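PDB 3L1W: Endonuclease/exonuclease/phosphatase domain-containing protein from Enterococcus faecalis, which is of uncharacterised function but belongs to the endonuclease/exonuclease/phosphatase family and may act as a 3'-5' RNA exonuclease. Local coordinates for residues L127-L133 / T161-F167. Numbering follows the deposited sequence.
Sequences LVINVHL and TLLMGDF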
ATOM      1  N   LEU A 127       3.672  22.978 -10.749  1.00 17.39           N
ATOM      2  CA  LEU A 127       2.681  23.587  -9.871  1.00 16.33           C
ATOM      3  C   LEU A 127       1.770  22.540  -9.238  1.00 18.79           C
ATOM      4  O   LEU A 127       1.274  21.641  -9.928  1.00 19.35           O
ATOM      5  CB  LEU A 127       1.837  24.588 -10.672  1.00 17.77           C
ATOM      6  CG  LEU A 127       0.694  25.277  -9.937  1.00 17.63           C
ATOM      7  CD1 LEU A 127       1.218  26.146  -8.809  1.00 19.63           C
ATOM      8  CD2 LEU A 127      -0.116  26.118 -10.923  1.00 18.68           C
ATOM      9  N   VAL A 128       1.564  22.650  -7.924  1.00 15.42           N
ATOM     10  CA  VAL A 128       0.572  21.819  -7.224  1.00 14.68           C
ATOM     11  C   VAL A 128      -0.542  22.713  -6.680  1.00 17.57           C
ATOM     12  O   VAL A 128      -0.264  23.715  -6.021  1.00 17.24           O
ATOM     13  CB  VAL A 128       1.207  21.061  -6.059  1.00 14.39           C
ATOM     14  CG1 VAL A 128       0.136  20.287  -5.272  1.00 16.83           C
ATOM     15  CG2 VAL A 128       2.297  20.117  -6.561  1.00 18.31           C
ATOM     16  N   ILE A 129      -1.797  22.359  -6.958  1.00 15.77           N
ATOM     17  CA  ILE A 129      -2.943  23.123  -6.469  1.00 14.75           C
ATOM     18  C   ILE A 129      -3.826  22.193  -5.647  1.00 14.25           C
ATOM     19  O   ILE A 129      -4.325  21.203  -6.160  1.00 15.95           O
ATOM     20  CB  ILE A 129      -3.794  23.693  -7.628  1.00 16.71           C
ATOM     21  CG1 ILE A 129      -2.929  24.521  -8.594  1.00 17.67           C
ATOM     22  CG2 ILE A 129      -4.942  24.529  -7.080  1.00 16.84           C
ATOM     23  CD1 ILE A 129      -3.657  24.919  -9.888  1.00 18.75           C
ATOM     24  N   ASN A 130      -4.000  22.522  -4.370  1.00 13.63           N
ATOM     25  CA  ASN A 130      -4.812  21.736  -3.442  1.00 13.54           C
ATOM     26  C   ASN A 130      -6.247  22.240  -3.500  1.00 15.43           C
ATOM     27  O   ASN A 130      -6.523  23.380  -3.126  1.00 16.10           O
ATOM     28  CB  ASN A 130      -4.256  21.877  -2.023  1.00 14.72           C
ATOM     29  CG  ASN A 130      -4.917  20.930  -1.033  1.00 16.81           C
ATOM     30  OD1 ASN A 130      -6.022  20.447  -1.267  1.00 16.94           O
ATOM     31  ND2 ASN A 130      -4.242  20.677   0.084  1.00 17.59           N
ATOM     32  N   VAL A 131      -7.142  21.379  -3.985  1.00 15.58           N
ATOM     33  CA  VAL A 131      -8.545  21.700  -4.213  1.00 17.37           C
ATOM     34  C   VAL A 131      -9.464  21.228  -3.078  1.00 14.01           C
ATOM     35  O   VAL A 131      -9.409  20.071  -2.681  1.00 15.30           O
ATOM     36  CB  VAL A 131      -9.022  20.982  -5.503  1.00 14.82           C
ATOM     37  CG1 VAL A 131     -10.511  21.177  -5.712  1.00 18.10           C
ATOM     38  CG2 VAL A 131      -8.226  21.490  -6.721  1.00 19.27           C
ATOM     39  N   HIS A 132     -10.320  22.114  -2.569  1.00 15.02           N
ATOM     40  CA  HIS A 132     -11.469  21.655  -1.790  1.00 14.69           C
ATOM     41  C   HIS A 132     -12.661  22.542  -2.079  1.00 17.78           C
ATOM     42  O   HIS A 132     -12.791  23.628  -1.516  1.00 17.79           O
ATOM     43  CB  HIS A 132     -11.187  21.626  -0.285  1.00 15.72           C
ATOM     44  CG  HIS A 132     -12.229  20.883   0.493  1.00 19.36           C
ATOM     45  ND1 HIS A 132     -12.264  20.862   1.872  1.00 20.64           N
ATOM     46  CD2 HIS A 132     -13.272  20.124   0.078  1.00 23.68           C
ATOM     47  CE1 HIS A 132     -13.291  20.132   2.272  1.00 20.35           C
ATOM     48  NE2 HIS A 132     -13.918  19.670   1.204  1.00 21.78           N
ATOM     49  N   LEU A 133     -13.533  22.077  -2.964  1.00 15.65           N
ATOM     50  CA  LEU A 133     -14.633  22.922  -3.428  1.00 16.51           C
ATOM     51  C   LEU A 133     -15.817  22.807  -2.493  1.00 18.91           C
ATOM     52  O   LEU A 133     -15.910  21.855  -1.728  1.00 19.50           O
ATOM     53  CB  LEU A 133     -15.042  22.558  -4.858  1.00 16.19           C
ATOM     54  CG  LEU A 133     -13.914  22.606  -5.891  1.00 16.72           C
ATOM     55  CD1 LEU A 133     -14.423  22.246  -7.273  1.00 16.72           C
ATOM     56  CD2 LEU A 133     -13.261  23.983  -5.901  1.00 17.79           C
ATOM     57  N   THR A 161       1.184  20.947 -14.253  1.00 17.38           N
ATOM     58  CA  THR A 161       0.373  21.247 -13.075  1.00 19.22           C
ATOM     59  C   THR A 161      -0.373  20.017 -12.584  1.00 17.58           C
ATOM     60  O   THR A 161      -0.877  19.230 -13.397  1.00 19.33           O
ATOM     61  CB  THR A 161      -0.642  22.373 -13.378  1.00 19.53           C
ATOM     62  OG1 THR A 161       0.068  23.581 -13.691  1.00 20.61           O
ATOM     63  CG2 THR A 161      -1.536  22.628 -12.170  1.00 16.17           C
ATOM     64  N   LEU A 162      -0.411  19.852 -11.257  1.00 15.58           N
ATOM     65  CA  LEU A 162      -1.176  18.796 -10.592  1.00 15.74           C
ATOM     66  C   LEU A 162      -2.298  19.483  -9.820  1.00 13.74           C
ATOM     67  O   LEU A 162      -2.046  20.234  -8.870  1.00 17.55           O
ATOM     68  CB  LEU A 162      -0.296  17.997  -9.620  1.00 16.85           C
ATOM     69  CG  LEU A 162       0.938  17.330 -10.233  1.00 21.16           C
ATOM     70  CD1 LEU A 162       1.906  16.844  -9.148  1.00 16.65           C
ATOM     71  CD2 LEU A 162       0.523  16.192 -11.150  1.00 18.75           C
ATOM     72  N   LEU A 163      -3.527  19.255 -10.264  1.00 15.53           N
ATOM     73  CA  LEU A 163      -4.707  19.853  -9.657  1.00 13.78           C
ATOM     74  C   LEU A 163      -5.382  18.747  -8.858  1.00 17.17           C
ATOM     75  O   LEU A 163      -5.988  17.841  -9.436  1.00 16.35           O
ATOM     76  CB  LEU A 163      -5.639  20.377 -10.759  1.00 15.17           C
ATOM     77  CG  LEU A 163      -6.980  21.000 -10.359  1.00 15.87           C
ATOM     78  CD1 LEU A 163      -6.787  22.346  -9.661  1.00 21.06           C
ATOM     79  CD2 LEU A 163      -7.888  21.172 -11.592  1.00 18.14           C
HETATM   80  N   MSE A 164      -5.259  18.801  -7.533  1.00 15.54           N
HETATM   81  CA  MSE A 164      -5.561  17.629  -6.706  1.00 15.03           C
HETATM   82  C   MSE A 164      -6.446  17.982  -5.542  1.00 15.38           C
HETATM   83  O   MSE A 164      -6.203  18.958  -4.848  1.00 18.37           O
HETATM   84  CB  MSE A 164      -4.267  17.055  -6.118  1.00 16.19           C
HETATM   85  CG  MSE A 164      -3.109  17.040  -7.069  1.00 16.30           C
HETATM   86 SE   MSE A 164      -1.480  16.409  -6.194  0.70 23.05          SE
HETATM   87  CE  MSE A 164      -2.016  14.584  -5.940  1.00 18.07           C
ATOM     88  N   GLY A 165      -7.455  17.166  -5.292  1.00 14.69           N
ATOM     89  CA  GLY A 165      -8.201  17.337  -4.065  1.00 12.80           C
ATOM     90  C   GLY A 165      -9.635  16.866  -4.120  1.00 14.47           C
ATOM     91  O   GLY A 165     -10.022  16.039  -4.946  1.00 16.62           O
ATOM     92  N   ASP A 166     -10.413  17.418  -3.206  1.00 15.66           N
ATOM     93  CA  ASP A 166     -11.795  17.037  -3.025  1.00 13.84           C
ATOM     94  C   ASP A 166     -12.682  18.020  -3.789  1.00 15.95           C
ATOM     95  O   ASP A 166     -12.856  19.178  -3.379  1.00 15.65           O
ATOM     96  CB  ASP A 166     -12.100  17.043  -1.529  1.00 16.55           C
ATOM     97  CG  ASP A 166     -13.520  16.622  -1.217  1.00 17.53           C
ATOM     98  OD1 ASP A 166     -14.362  16.546  -2.142  1.00 17.10           O
ATOM     99  OD2 ASP A 166     -13.794  16.372  -0.025  1.00 18.55           O
ATOM    100  N   PHE A 167     -13.224  17.568  -4.915  1.00 15.68           N
ATOM    101  CA  PHE A 167     -14.046  18.419  -5.772  1.00 15.24           C
ATOM    102  C   PHE A 167     -15.485  18.471  -5.286  1.00 16.06           C
ATOM    103  O   PHE A 167     -16.265  19.298  -5.761  1.00 17.84           O
ATOM    104  CB  PHE A 167     -14.023  17.930  -7.230  1.00 15.61           C
ATOM    105  CG  PHE A 167     -12.747  18.246  -7.956  1.00 16.39           C
ATOM    106  CD1 PHE A 167     -12.768  18.934  -9.165  1.00 19.94           C
ATOM    107  CD2 PHE A 167     -11.532  17.849  -7.442  1.00 18.19           C
ATOM    108  CE1 PHE A 167     -11.580  19.221  -9.833  1.00 17.41           C
ATOM    109  CE2 PHE A 167     -10.348  18.139  -8.104  1.00 21.40           C
ATOM    110  CZ  PHE A 167     -10.379  18.826  -9.293  1.00 19.06           C
TER
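Six backbone hydrogen bonds join the parallel strands 127-132 and 161-164 and continue to Leu133 and Asp166. Leu162 N gives to Leu127 O, Ile129 N to Leu162 O, Met164 N to Ile129 O and Val131 N to Met164 O (2.7 Å). Past Gly165, where the chain turns a corner, the pattern persists but bends: Asp166 N reaches Val131 O from above the carbonyl plane, with an N-H...O angle of only 141°, before Leu133 N closes the series on Asp166 O. Gly165 CA makes a CA-H...O contact with Val131 O (3.3 Å), at phi/psi values unusual for residues with a side chain.

Apolar packing fills the face carrying Leu127, Ile129, Thr161 and Leu163. Leu127 and Thr161 run side by side, and Ile129 CD1 rests on Thr161 CG2 (3.9 Å). Leu163, its CG anti to the backbone N (chi1 177°), carries CD1 to Ile129 CG2 and, tightly, to Val131 CG2 at 3.4 Å. Val131 CG1 sits over one face of the Phe167 ring, 4.1 Å from its centroid, in a CH-pi contact. Ile148 and Met145 of helix 138-151 pack against Ile129 and Phe167, respectively.

The other face is apolar at one end, where Val128 CG2 meets Leu162 CD1 (4.2 Å), and polar at the other. There the His132 ring and Asp166 carboxylate extend alongside each other, planes 23° apart, with His132 NE2 3.5 Å from Asp166 OD2 but no hydrogen bond; OD2 instead accepts from Asn7 ND2, and OD1 from Asn168 N. Buried Asn130 is satisfied by strand 38-44, through Ile41 O and Gln42 NE2.

Helices 138-151 and 153-158 connect the two strands, a beta-alpha-beta crossover within one sheet of the two-sheet sandwich characteristic of the DNase I-like fold.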